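Local coordinates for cell wall binding protein cwp8 (Peptoclostridium difficile, PDB 5J6Q) that probably anchors to the clostridial cell wall through its three CWB2 modules, as a component of the S-layer, at residues A[97-102]-A[140-145]; A[119-122]-A[128-131]; A[43-48]-A[57-62]. One frame throughout, in Å; residues are numbered along the deposited sequence.

Contact 1: A[97-102]-A[140-145]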
ATOM      1  N   GLN A  97      10.109  30.041 -54.516  1.00 63.26           N
ATOM      2  CA  GLN A  97       8.711  30.386 -54.343  1.00 69.55           C
ATOM      3  C   GLN A  97       8.417  31.086 -52.941  1.00 72.40           C
ATOM      4  O   GLN A  97       7.427  31.779 -52.838  1.00 70.97           O
ATOM      5  CB  GLN A  97       7.871  29.118 -54.502  1.00 68.40           C
ATOM      6  CG  GLN A  97       6.381  29.356 -54.397  1.00 73.07           C
ATOM      7  CD  GLN A  97       5.827  30.249 -55.481  1.00 82.37           C
ATOM      8  OE1 GLN A  97       6.491  30.607 -56.483  1.00 86.75           O
ATOM      9  NE2 GLN A  97       4.588  30.657 -55.293  1.00 85.37           N
ATOM     10  N   GLU A  98       9.240  30.886 -51.909  1.00 74.54           N
ATOM     11  CA  GLU A  98       9.019  31.590 -50.654  1.00 83.22           C
ATOM     12  C   GLU A  98       9.203  33.076 -50.950  1.00 84.52           C
ATOM     13  O   GLU A  98       8.396  33.892 -50.550  1.00 85.58           O
ATOM     14  CB  GLU A  98      10.024  31.134 -49.595  1.00 83.94           C
ATOM     15  CG  GLU A  98       9.636  29.803 -48.982  1.00 91.82           C
ATOM     16  CD  GLU A  98      10.394  29.506 -47.709  1.00 96.39           C
ATOM     17  OE1 GLU A  98      10.444  28.327 -47.308  1.00 97.97           O
ATOM     18  OE2 GLU A  98      10.948  30.451 -47.116  1.00100.19           O
ATOM     19  N   ILE A  99      10.271  33.415 -51.685  1.00 83.64           N
ATOM     20  CA  ILE A  99      10.536  34.791 -52.053  1.00 80.30           C
ATOM     21  C   ILE A  99       9.331  35.468 -52.726  1.00 82.30           C
ATOM     22  O   ILE A  99       8.982  36.580 -52.348  1.00 82.76           O
ATOM     23  CB  ILE A  99      11.731  34.801 -53.011  1.00 73.92           C
ATOM     24  CG1 ILE A  99      12.979  34.294 -52.289  1.00 69.24           C
ATOM     25  CG2 ILE A  99      11.945  36.219 -53.581  1.00 69.29           C
ATOM     26  CD1 ILE A  99      14.207  34.224 -53.201  1.00 62.88           C
ATOM     27  N   VAL A 100       8.684  34.803 -53.701  1.00 85.04           N
ATOM     28  CA  VAL A 100       7.612  35.477 -54.432  1.00 91.48           C
ATOM     29  C   VAL A 100       6.395  35.557 -53.578  1.00 90.87           C
ATOM     30  O   VAL A 100       5.557  36.423 -53.786  1.00 90.15           O
ATOM     31  CB  VAL A 100       7.296  34.772 -55.773  1.00 94.45           C
ATOM     32  CG1 VAL A 100       8.568  34.601 -56.595  1.00 99.05           C
ATOM     33  CG2 VAL A 100       6.637  33.428 -55.527  1.00 97.52           C
ATOM     34  N   ASP A 101       6.298  34.653 -52.614  1.00 92.16           N
ATOM     35  CA  ASP A 101       5.170  34.606 -51.682  1.00 96.86           C
ATOM     36  C   ASP A 101       5.198  35.882 -50.833  1.00 99.03           C
ATOM     37  O   ASP A 101       4.173  36.526 -50.658  1.00 99.05           O
ATOM     38  CB  ASP A 101       5.264  33.366 -50.760  1.00 96.49           C
ATOM     39  CG  ASP A 101       4.878  32.035 -51.404  1.00 92.43           C
ATOM     40  OD1 ASP A 101       4.065  32.040 -52.356  1.00 90.84           O
ATOM     41  OD2 ASP A 101       5.382  30.996 -50.952  1.00 88.53           O
ATOM     42  N   ALA A 102       6.386  36.249 -50.327  1.00102.44           N
ATOM     43  CA  ALA A 102       6.576  37.445 -49.508  1.00111.42           C
ATOM     44  C   ALA A 102       6.203  38.700 -50.289  1.00115.55           C
ATOM     45  O   ALA A 102       5.505  39.569 -49.772  1.00116.35           O
ATOM     46  CB  ALA A 102       8.027  37.535 -49.062  1.00114.02           C
ATOM     47  N   ILE A 140      16.894  43.625 -57.691  1.00126.30           N
ATOM     48  CA  ILE A 140      17.733  42.823 -56.825  1.00117.52           C
ATOM     49  C   ILE A 140      17.499  41.349 -57.132  1.00107.73           C
ATOM     50  O   ILE A 140      16.417  40.962 -57.574  1.00 99.07           O
ATOM     51  CB  ILE A 140      17.431  43.111 -55.329  1.00116.17           C
ATOM     52  CG1 ILE A 140      15.987  42.703 -54.983  1.00117.00           C
ATOM     53  CG2 ILE A 140      17.652  44.588 -55.021  1.00117.92           C
ATOM     54  CD1 ILE A 140      15.708  42.729 -53.485  1.00116.45           C
ATOM     55  N   THR A 141      18.517  40.534 -56.935  1.00 98.68           N
ATOM     56  CA  THR A 141      18.365  39.112 -57.103  1.00 94.40           C
ATOM     57  C   THR A 141      18.563  38.432 -55.737  1.00 90.41           C
ATOM     58  O   THR A 141      19.655  38.448 -55.167  1.00 87.85           O
ATOM     59  CB  THR A 141      19.339  38.584 -58.168  1.00 94.45           C
ATOM     60  OG1 THR A 141      19.205  37.165 -58.217  1.00 94.30           O
ATOM     61  CG2 THR A 141      20.787  38.957 -57.877  1.00 95.12           C
ATOM     62  N   LEU A 142      17.492  37.869 -55.209  1.00 85.53           N
ATOM     63  CA  LEU A 142      17.554  37.134 -53.969  1.00 84.81           C
ATOM     64  C   LEU A 142      17.852  35.655 -54.231  1.00 83.16           C
ATOM     65  O   LEU A 142      17.334  35.078 -55.188  1.00 82.90           O
ATOM     66  CB  LEU A 142      16.205  37.291 -53.238  1.00 84.58           C
ATOM     67  CG  LEU A 142      15.885  38.740 -52.878  1.00 80.90           C
ATOM     68  CD1 LEU A 142      14.625  38.821 -52.041  1.00 76.03           C
ATOM     69  CD2 LEU A 142      17.075  39.312 -52.129  1.00 80.19           C
ATOM     70  N   ASN A 143      18.709  35.051 -53.418  1.00 83.07           N
ATOM     71  CA  ASN A 143      18.997  33.629 -53.549  1.00 85.95           C
ATOM     72  C   ASN A 143      18.383  32.853 -52.383  1.00 87.16           C
ATOM     73  O   ASN A 143      18.168  33.428 -51.318  1.00 85.35           O
ATOM     74  CB  ASN A 143      20.509  33.379 -53.543  1.00 86.93           C
ATOM     75  CG  ASN A 143      21.228  33.969 -54.728  1.00 90.25           C
ATOM     76  OD1 ASN A 143      21.613  35.132 -54.679  1.00 90.21           O
ATOM     77  ND2 ASN A 143      21.482  33.223 -55.818  1.00 90.70           N
ATOM     78  N   VAL A 144      18.086  31.559 -52.585  1.00 84.72           N
ATOM     79  CA  VAL A 144      17.594  30.719 -51.517  1.00 85.43           C
ATOM     80  C   VAL A 144      18.706  30.725 -50.473  1.00 86.45           C
ATOM     81  O   VAL A 144      19.869  30.573 -50.846  1.00 86.12           O
ATOM     82  CB  VAL A 144      17.323  29.280 -52.030  1.00 84.55           C
ATOM     83  CG1 VAL A 144      16.935  28.377 -50.867  1.00 84.51           C
ATOM     84  CG2 VAL A 144      16.223  29.279 -53.085  1.00 77.66           C
ATOM     85  N   GLY A 145      18.385  30.924 -49.189  1.00 87.80           N
ATOM     86  CA  GLY A 145      19.441  30.935 -48.187  1.00 86.61           C
ATOM     87  C   GLY A 145      19.803  32.335 -47.728  1.00 84.02           C
ATOM     88  O   GLY A 145      20.625  32.503 -46.831  1.00 84.45           O
TER
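Ile99, on helix 96-111, faces Leu142 on strand 140-143, and their CA atoms stand 7.6 Å apart, the nearest CA pair between 97-102 and 140-145. This is alpha/beta packing: the helix lies over one side of a three-stranded antiparallel sheet, in which strand 140-143 is an outermost strand joined to strand 127-132 by backbone hydrogen bonds. The interface is small and made almost wholly of apolar packing, resting almost entirely on this one pair of buried side chains, both directed into the space between helix and sheet. Ile99 touches with two branches. With CG1 anti to its carbonyl carbon (chi1 -64°) and the chain extended to CD1, the longer branch reaches the base of Leu142, where CD1 comes to 3.7 Å from Leu142 CB and to 3.8 Å from the backbone Leu142 O. The shorter branch, CG2, meets the far end of the same leucine. Leu142 in turn holds CD1 anti to its own CA, which carries this methyl out toward the helix. The two side chains run at a slant to each other, methyl against stem at one place and methyl against methyl at the other. Around them, Val128 of the middle strand also packs against Ile99, and Tyr93, which precedes the helix, touches both Ile99 and Leu142. Tyr93 further ties the two parts together through a backbone hydrogen bond with Gly145. The second touch of the pair, Ile99 CG2 against Leu142 CD1, is looser, at 4.0 Å.

Contact 2: A[119-122]-A[128-131]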
ATOM      1  N   THR A 119       7.266  43.581 -58.402  1.00144.96           N
ATOM      2  CA  THR A 119       7.098  42.393 -59.237  1.00134.03           C
ATOM      3  C   THR A 119       8.317  41.492 -59.142  1.00125.07           C
ATOM      4  O   THR A 119       9.454  41.967 -59.185  1.00120.61           O
ATOM      5  CB  THR A 119       6.884  42.779 -60.710  1.00131.84           C
ATOM      6  OG1 THR A 119       7.781  43.841 -61.042  1.00134.08           O
ATOM      7  CG2 THR A 119       5.459  43.213 -60.985  1.00132.75           C
ATOM      8  N   ALA A 120       8.079  40.191 -59.018  1.00115.77           N
ATOM      9  CA  ALA A 120       9.156  39.211 -58.922  1.00104.88           C
ATOM     10  C   ALA A 120       9.015  38.113 -59.980  1.00 96.26           C
ATOM     11  O   ALA A 120       7.901  37.684 -60.303  1.00 92.03           O
ATOM     12  CB  ALA A 120       9.166  38.587 -57.535  1.00100.86           C
ATOM     13  N   THR A 121      10.152  37.672 -60.520  1.00 88.71           N
ATOM     14  CA  THR A 121      10.211  36.627 -61.536  1.00 81.68           C
ATOM     15  C   THR A 121      11.220  35.557 -61.154  1.00 74.32           C
ATOM     16  O   THR A 121      12.383  35.905 -60.911  1.00 70.97           O
ATOM     17  CB  THR A 121      10.687  37.210 -62.877  1.00 79.04           C
ATOM     18  OG1 THR A 121       9.925  38.378 -63.167  1.00 75.26           O
ATOM     19  CG2 THR A 121      10.567  36.187 -64.031  1.00 72.65           C
ATOM     20  N   ILE A 122      10.803  34.279 -61.090  1.00 68.86           N
ATOM     21  CA  ILE A 122      11.766  33.225 -60.806  1.00 66.50           C
ATOM     22  C   ILE A 122      12.688  33.155 -62.038  1.00 65.22           C
ATOM     23  O   ILE A 122      12.188  33.131 -63.149  1.00 63.80           O
ATOM     24  CB  ILE A 122      11.012  31.912 -60.543  1.00 64.07           C
ATOM     25  CG1 ILE A 122       9.983  32.165 -59.422  1.00 62.70           C
ATOM     26  CG2 ILE A 122      12.001  30.766 -60.186  1.00 56.38           C
ATOM     27  CD1 ILE A 122       9.396  30.900 -58.817  1.00 63.17           C
ATOM     28  N   VAL A 128      15.469  34.673 -57.612  1.00 69.36           N
ATOM     29  CA  VAL A 128      14.265  35.413 -57.977  1.00 73.89           C
ATOM     30  C   VAL A 128      14.660  36.897 -58.096  1.00 80.31           C
ATOM     31  O   VAL A 128      15.367  37.434 -57.232  1.00 84.29           O
ATOM     32  CB  VAL A 128      13.147  35.249 -56.919  1.00 75.04           C
ATOM     33  CG1 VAL A 128      11.890  36.011 -57.348  1.00 72.13           C
ATOM     34  CG2 VAL A 128      12.829  33.779 -56.702  1.00 74.37           C
ATOM     35  N   GLU A 129      14.217  37.539 -59.152  1.00 83.64           N
ATOM     36  CA  GLU A 129      14.507  38.931 -59.421  1.00 90.79           C
ATOM     37  C   GLU A 129      13.372  39.777 -58.900  1.00 95.45           C
ATOM     38  O   GLU A 129      12.211  39.433 -59.130  1.00 96.68           O
ATOM     39  CB  GLU A 129      14.672  39.143 -60.932  1.00 92.58           C
ATOM     40  CG  GLU A 129      14.952  40.583 -61.318  1.00 93.10           C
ATOM     41  CD  GLU A 129      14.699  40.827 -62.793  1.00 92.28           C
ATOM     42  OE1 GLU A 129      13.529  40.742 -63.213  1.00 87.99           O
ATOM     43  OE2 GLU A 129      15.670  41.086 -63.525  1.00 94.16           O
ATOM     44  N   VAL A 130      13.690  40.868 -58.197  1.00102.14           N
ATOM     45  CA  VAL A 130      12.643  41.740 -57.662  1.00111.73           C
ATOM     46  C   VAL A 130      12.895  43.176 -58.112  1.00116.57           C
ATOM     47  O   VAL A 130      14.007  43.676 -57.991  1.00117.10           O
ATOM     48  CB  VAL A 130      12.580  41.646 -56.116  1.00114.85           C
ATOM     49  CG1 VAL A 130      11.407  42.465 -55.584  1.00115.07           C
ATOM     50  CG2 VAL A 130      12.445  40.193 -55.675  1.00115.09           C
ATOM     51  N   LYS A 131      11.854  43.832 -58.627  1.00121.13           N
ATOM     52  CA  LYS A 131      11.919  45.198 -59.131  1.00130.91           C
ATOM     53  C   LYS A 131      10.530  45.813 -59.043  1.00138.13           C
ATOM     54  O   LYS A 131       9.629  45.177 -58.497  1.00141.78           O
ATOM     55  CB  LYS A 131      12.398  45.191 -60.594  1.00133.59           C
ATOM     56  CG  LYS A 131      11.408  44.514 -61.538  1.00132.72           C
ATOM     57  CD  LYS A 131      12.044  44.222 -62.891  1.00131.69           C
ATOM     58  CE  LYS A 131      11.186  43.297 -63.721  1.00130.25           C
ATOM     59  NZ  LYS A 131       9.855  43.893 -63.998  1.00128.51           N
TER
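The beta hairpin formed by strands 118-124 and 127-132 is held here by four successive antiparallel pairs of residues, with the axes of the short segments 4.6 Å apart and 163° between their directions. Thr119 with Lys131 and Thr121 with Glu129 are the hydrogen-bonded pairs, each closed by two N-H...O=C bonds. The straightest of these runs from Glu129 N to Thr121 O (3.0 Å, 172° at the hydrogen). Between them, the non-hydrogen-bonded pair Ala120 and Val130 adds CA-H...O contacts, among them a short one from Ala120 CA to Glu129 O at 3.1 Å. Side chains alternate between two unlike faces. Ala120, Ile122, Val128 and Val130 make the apolar face, on the side of helix 96-111, where Val128 also touches Ala96. Within that face Val128 places CG1 anti to its backbone N (chi1 -179°), leaning diagonally across to Ala120 CB at 3.8 Å, while Val128 CG2 sits nearer Ile122 CG1. Thr119, Thr121, Glu129 and Lys131 form the polar face. There Lys131 bends at its last torsion, bringing NZ to 3.6 Å from Thr119 OG1, a proximity rather than a hydrogen bond; NZ also has a weak hydrogen bond with Ser136 OG. Lys131 O is gripped twice by the same threonine: firmly by Thr119 N at 2.9 Å, and weakly by Thr119 OG1 at 3.4 Å.

Contact 3: A[43-48]-A[57-62]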
ATOM      1  N   ILE A  43       7.469  34.853 -15.448  1.00 35.63           N
ATOM      2  CA  ILE A  43       7.237  34.028 -14.301  1.00 34.87           C
ATOM      3  C   ILE A  43       6.090  34.539 -13.399  1.00 35.33           C
ATOM      4  O   ILE A  43       6.056  35.700 -13.051  1.00 33.74           O
ATOM      5  CB  ILE A  43       8.463  33.977 -13.491  1.00 35.74           C
ATOM      6  CG1 ILE A  43       9.677  33.558 -14.406  1.00 31.14           C
ATOM      7  CG2 ILE A  43       8.253  33.078 -12.321  1.00 30.25           C
ATOM      8  CD1 ILE A  43      10.892  33.080 -13.568  1.00 37.42           C
ATOM      9  N   LYS A  44       5.200  33.632 -13.014  1.00 34.19           N
ATOM     10  CA  LYS A  44       4.061  34.027 -12.221  1.00 35.00           C
ATOM     11  C   LYS A  44       3.797  33.082 -11.135  1.00 36.23           C
ATOM     12  O   LYS A  44       4.218  31.940 -11.150  1.00 36.79           O
ATOM     13  CB  LYS A  44       2.820  34.075 -13.138  1.00 33.06           C
ATOM     14  CG  LYS A  44       2.901  35.149 -14.139  1.00 32.96           C
ATOM     15  CD  LYS A  44       2.223  34.715 -15.396  1.00 49.04           C
ATOM     16  CE  LYS A  44       1.295  35.744 -15.907  1.00 60.67           C
ATOM     17  NZ  LYS A  44       1.828  36.270 -17.151  1.00 58.50           N
ATOM     18  N   VAL A  45       3.049  33.594 -10.143  1.00 34.65           N
ATOM     19  CA  VAL A  45       2.615  32.863  -8.982  1.00 33.13           C
ATOM     20  C   VAL A  45       1.033  32.987  -8.992  1.00 40.29           C
ATOM     21  O   VAL A  45       0.588  34.067  -8.694  1.00 36.56           O
ATOM     22  CB  VAL A  45       3.229  33.547  -7.747  1.00 40.05           C
ATOM     23  CG1 VAL A  45       2.629  32.913  -6.483  1.00 42.35           C
ATOM     24  CG2 VAL A  45       4.786  33.358  -7.775  1.00 38.63           C
ATOM     25  N   ASP A  46       0.239  31.902  -9.308  1.00 42.36           N
ATOM     26  CA  ASP A  46      -1.261  31.954  -9.430  1.00 35.11           C
ATOM     27  C   ASP A  46      -1.546  33.067 -10.346  1.00 31.23           C
ATOM     28  O   ASP A  46      -2.202  34.010  -9.959  1.00 32.57           O
ATOM     29  CB  ASP A  46      -1.906  32.203  -8.053  1.00 32.97           C
ATOM     30  CG  ASP A  46      -1.876  30.962  -7.176  1.00 38.26           C
ATOM     31  OD1 ASP A  46      -1.674  29.858  -7.725  1.00 40.92           O
ATOM     32  OD2 ASP A  46      -2.050  31.097  -5.922  1.00 37.99           O
ATOM     33  N   ASN A  47      -0.922  33.022 -11.507  1.00 32.37           N
ATOM     34  CA  ASN A  47      -1.000  34.018 -12.569  1.00 37.20           C
ATOM     35  C   ASN A  47      -0.733  35.465 -12.165  1.00 41.42           C
ATOM     36  O   ASN A  47      -1.213  36.402 -12.824  1.00 39.49           O
ATOM     37  CB  ASN A  47      -2.355  33.912 -13.332  1.00 43.08           C
ATOM     38  CG  ASN A  47      -2.613  32.485 -13.750  1.00 49.92           C
ATOM     39  OD1 ASN A  47      -3.447  31.778 -13.136  1.00 53.16           O
ATOM     40  ND2 ASN A  47      -1.917  31.966 -14.738  1.00 48.72           N
ATOM     41  N   VAL A  48       0.011  35.697 -11.088  1.00 35.73           N
ATOM     42  CA  VAL A  48       0.286  37.087 -10.852  1.00 32.70           C
ATOM     43  C   VAL A  48       1.813  37.249 -11.104  1.00 32.35           C
ATOM     44  O   VAL A  48       2.597  36.473 -10.534  1.00 30.48           O
ATOM     45  CB  VAL A  48      -0.076  37.541  -9.423  1.00 37.27           C
ATOM     46  CG1 VAL A  48       0.367  39.001  -9.225  1.00 39.95           C
ATOM     47  CG2 VAL A  48      -1.627  37.442  -9.213  1.00 37.79           C
ATOM     48  N   GLN A  57       9.120  33.235  -2.185  1.00 47.28           N
ATOM     49  CA  GLN A  57       9.366  32.761  -0.830  1.00 46.27           C
ATOM     50  C   GLN A  57       8.235  33.137   0.158  1.00 43.63           C
ATOM     51  O   GLN A  57       7.772  32.264   0.923  1.00 41.42           O
ATOM     52  CB  GLN A  57      10.645  33.407  -0.273  1.00 48.17           C
ATOM     53  CG  GLN A  57      11.040  32.852   1.079  1.00 54.50           C
ATOM     54  CD  GLN A  57      12.359  32.111   0.938  1.00 66.09           C
ATOM     55  OE1 GLN A  57      12.403  30.880   0.973  1.00 69.20           O
ATOM     56  NE2 GLN A  57      13.481  32.854   0.774  1.00 70.19           N
ATOM     57  N   ASN A  58       7.826  34.435   0.198  1.00 38.27           N
ATOM     58  CA  ASN A  58       6.784  34.803   1.150  1.00 37.50           C
ATOM     59  C   ASN A  58       5.444  34.107   0.800  1.00 39.83           C
ATOM     60  O   ASN A  58       4.656  33.881   1.720  1.00 44.53           O
ATOM     61  CB  ASN A  58       6.502  36.346   1.170  1.00 36.99           C
ATOM     62  CG  ASN A  58       7.675  37.199   1.723  1.00 40.39           C
ATOM     63  OD1 ASN A  58       7.806  38.380   1.350  1.00 44.66           O
ATOM     64  ND2 ASN A  58       8.486  36.712   2.617  1.00 29.30           N
ATOM     65  N   LYS A  59       5.127  33.907  -0.487  1.00 35.94           N
ATOM     66  CA  LYS A  59       3.841  33.305  -0.837  1.00 42.75           C
ATOM     67  C   LYS A  59       3.879  31.864  -0.441  1.00 43.40           C
ATOM     68  O   LYS A  59       2.918  31.370   0.161  1.00 43.26           O
ATOM     69  CB  LYS A  59       3.532  33.517  -2.356  1.00 45.42           C
ATOM     70  CG  LYS A  59       3.068  35.029  -2.599  1.00 42.62           C
ATOM     71  CD  LYS A  59       2.538  35.281  -4.057  1.00 34.66           C
ATOM     72  CE  LYS A  59       2.189  36.768  -4.202  1.00 33.77           C
ATOM     73  NZ  LYS A  59       1.759  37.058  -5.588  1.00 37.36           N
ATOM     74  N   ILE A  60       4.996  31.188  -0.723  1.00 41.48           N
ATOM     75  CA  ILE A  60       5.149  29.808  -0.319  1.00 40.92           C
ATOM     76  C   ILE A  60       5.019  29.664   1.205  1.00 46.00           C
ATOM     77  O   ILE A  60       4.381  28.697   1.671  1.00 48.99           O
ATOM     78  CB  ILE A  60       6.531  29.268  -0.804  1.00 43.77           C
ATOM     79  CG1 ILE A  60       6.527  28.964  -2.328  1.00 37.09           C
ATOM     80  CG2 ILE A  60       6.870  27.993  -0.015  1.00 45.10           C
ATOM     81  CD1 ILE A  60       7.994  28.674  -2.844  1.00 37.47           C
ATOM     82  N   ASN A  61       5.599  30.616   1.994  1.00 46.54           N
ATOM     83  CA  ASN A  61       5.550  30.534   3.467  1.00 41.65           C
ATOM     84  C   ASN A  61       4.213  30.868   4.025  1.00 46.06           C
ATOM     85  O   ASN A  61       3.886  30.404   5.110  1.00 49.51           O
ATOM     86  CB  ASN A  61       6.549  31.449   4.089  1.00 47.08           C
ATOM     87  CG  ASN A  61       7.957  30.905   3.895  1.00 51.65           C
ATOM     88  OD1 ASN A  61       8.925  31.600   4.228  1.00 50.56           O
ATOM     89  ND2 ASN A  61       8.137  29.701   3.356  1.00 47.53           N
ATOM     90  N   SER A  62       3.397  31.606   3.300  1.00 45.74           N
ATOM     91  CA  SER A  62       2.102  31.973   3.897  1.00 44.28           C
ATOM     92  C   SER A  62       1.049  30.850   3.619  1.00 48.49           C
ATOM     93  O   SER A  62      -0.124  30.944   4.004  1.00 53.39           O
ATOM     94  CB  SER A  62       1.652  33.274   3.270  1.00 48.34           C
ATOM     95  OG  SER A  62       1.193  32.968   1.960  1.00 56.12           O
TER
HETATM   96  O   HOH W   1      -0.610  35.421  -6.493  1.00 49.05           O
HETATM   97  O   HOH W   2       3.586  36.958  -7.654  1.00 40.49           O
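Lys59 carries this contact, stretching from helix 53-61 to the tight turn that ends strand 41-45, where Val45 and Val48 receive it. Residues 45-48 form a type I' beta turn, closed by hydrogen bonds in both directions between Val45 and Val48, so the two valines that meet the lysine stand side by side where the two hairpin strands meet the turn. Beyond CG the lysine chain is fully extended, and its aliphatic part crosses Val45: CD presses on Val45 CG1 at 3.4 Å, tighter than usual for two carbons. That methyl is put in place by a first torsion that sets CG1 anti to the backbone N (chi1 172°). Val48 meets only the end of the chain, with its CB 4.3 Å from Lys59 NZ. The ammonium group makes its polar links to the turn through water. One water accepts from Lys59 NZ at 3.0 Å and donates to Val45 O at 2.8 Å; a second accepts from Lys59 NZ at 2.8 Å and lies 3.1 Å from Val48 O. On its own backbone, Lys59 O accepts from Ser62 OG and Ser62 N, both from the same face of its carbonyl plane. In the wider fold, Lys59 also packs on Leu69 of strand 68-75, the sheet neighbour of strand 41-45, while the next residue, Ile60, touches Ile16 of helix 13-24.

Overall arrangement
Contacts 1 and 2 belong to one small alpha/beta unit: strand 127-132 pairs with both 118-124 and 140-143, and helix 96-111 lies over the three. Their centres are 8 Å apart, and Val128 joins them, packing on Ile99 and Val100. Contact 1 is buried and apolar in its side chains; contact 2 is partly buried, built on backbone hydrogen bonds, with one apolar and one polar face. Contact 3 belongs to a different, mixed sheet, its nearest atoms about 32 Å from those of contact 1 and about 40 Å from those of contact 2. Also helix against strand, it differs from contact 1 in being partly exposed, combining lysine methylene packing with water-mediated polar links.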